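Side-chain contact in putative nuclease YbcO (Escherichia coli K-12, PDB 3G27), which binds zinc and is probably a nuclease, encoded by a prophage: residues 44-47 with 48-51. Sequence-based numbering, arbitrary orientation.
Sequences KPPD and LIAT
Ile49 reaches Pro46 because its CG1 sits anti to its own carbonyl carbon, beside the backbone N (chi1 -69°), and a further kink (chi2 57°) swings CD1 back over the turn. CD1 ends 3.9 Å from Pro46 CG, the two side chains crossing at a slant. The backbone beneath them is a beta turn with helical angles at Asp47 and Leu48: Ile49 N donates to Pro46 O at 3.2 Å, a weak bond bent to 130°. An inverse gamma turn centred on Ile49 follows directly, closed by a weak bond from Ala50 N to Leu48 O at 2.9 Å. Two tight turns in succession thus bend the chain by roughly a right angle and lead it into strand 50-53, antiparallel to strand 29-32. That pair of strands, joined by a long, partly disordered loop and followed by helix 55-61, is consistent with the beta-beta-alpha metal fold of HNH-type nucleases. Leu48 O also accepts from Gln85 of helix 70-90, so it has a second donor besides the gamma turn. The apolar side of the bend meets the second subunit, where Leu89 packs on both Pro46 and Ile49.

Asp47 turns its carboxylate away from 48-51 and toward His32, the proposed proton acceptor. OD1 accepts a hydrogen bond from His32 NE2, so the turn probably helps to orient that imidazole; Lys6 adds a long, weak ion pair to the same oxygen. Asp47 and Ala50 both touch Leu30 of strand 29-32. The CB of Ala50 points toward 44-47 and lies 3.2 Å from Asp47 O.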
loop_
_atom_site.group_PDB
_atom_site.type_symbol
_atom_site.label_atom_id
_atom_site.label_comp_id
_atom_site.label_asym_id
_atom_site.label_seq_id
_atom_site.Cartn_x
_atom_site.Cartn_y
_atom_site.Cartn_z
ATOM N N LYS A 44 17.211 3.790 5.058
ATOM C CA LYS A 44 16.473 4.805 5.815
ATOM C C LYS A 44 15.078 5.121 5.217
ATOM O O LYS A 44 14.827 6.271 4.819
ATOM C CB LYS A 44 17.310 6.096 5.896
ATOM N N PRO A 45 14.158 4.124 5.156
ATOM C CA PRO A 45 12.864 4.410 4.515
ATOM C C PRO A 45 11.907 5.213 5.412
ATOM O O PRO A 45 11.989 5.132 6.657
ATOM C CB PRO A 45 12.293 3.018 4.191
ATOM C CG PRO A 45 12.946 2.082 5.170
ATOM C CD PRO A 45 14.167 2.788 5.781
ATOM N N PRO A 46 10.998 5.977 4.781
ATOM C CA PRO A 46 10.168 6.923 5.515
ATOM C C PRO A 46 9.098 6.202 6.320
ATOM O O PRO A 46 8.671 5.128 5.921
ATOM C CB PRO A 46 9.554 7.789 4.409
ATOM C CG PRO A 46 9.754 7.020 3.121
ATOM C CD PRO A 46 10.490 5.753 3.419
ATOM N N ASP A 47 8.711 6.785 7.456
ATOM C CA ASP A 47 7.741 6.186 8.400
ATOM C C ASP A 47 6.310 6.175 7.859
ATOM O O ASP A 47 5.476 5.394 8.333
ATOM C CB ASP A 47 7.735 6.935 9.738
ATOM C CG ASP A 47 9.034 6.769 10.531
ATOM O OD1 ASP A 47 9.826 5.826 10.276
ATOM O OD2 ASP A 47 9.261 7.607 11.433
ATOM N N LEU A 48 6.027 7.063 6.902
ATOM C CA LEU A 48 4.777 7.045 6.156
ATOM C C LEU A 48 4.615 5.693 5.465
ATOM O O LEU A 48 3.556 5.088 5.522
ATOM C CB LEU A 48 4.755 8.196 5.129
ATOM C CG LEU A 48 3.470 8.372 4.314
ATOM C CD1 LEU A 48 2.317 8.852 5.223
ATOM C CD2 LEU A 48 3.661 9.286 3.082
ATOM N N ILE A 49 5.688 5.216 4.848
ATOM C CA ILE A 49 5.671 3.974 4.085
ATOM C C ILE A 49 5.938 2.806 5.047
ATOM O O ILE A 49 6.949 2.104 4.975
ATOM C CB ILE A 49 6.664 4.035 2.889
ATOM C CG1 ILE A 49 6.187 5.031 1.817
ATOM C CG2 ILE A 49 6.761 2.675 2.200
ATOM C CD1 ILE A 49 5.956 6.414 2.261
ATOM N N ALA A 50 4.988 2.623 5.955
ATOM C CA ALA A 50 5.099 1.661 7.050
ATOM C C ALA A 50 3.690 1.267 7.516
ATOM O O ALA A 50 2.712 1.976 7.237
ATOM C CB ALA A 50 5.905 2.253 8.213
ATOM N N THR A 51 3.611 0.120 8.186
ATOM C CA THR A 51 2.376 -0.377 8.792
ATOM C C THR A 51 2.593 -0.726 10.260
ATOM O O THR A 51 3.689 -1.078 10.660
ATOM C CB THR A 51 1.845 -1.630 8.049
ATOM O OG1 THR A 51 0.572 -2.008 8.598
ATOM C CG2 THR A 51 2.848 -2.818 8.119
#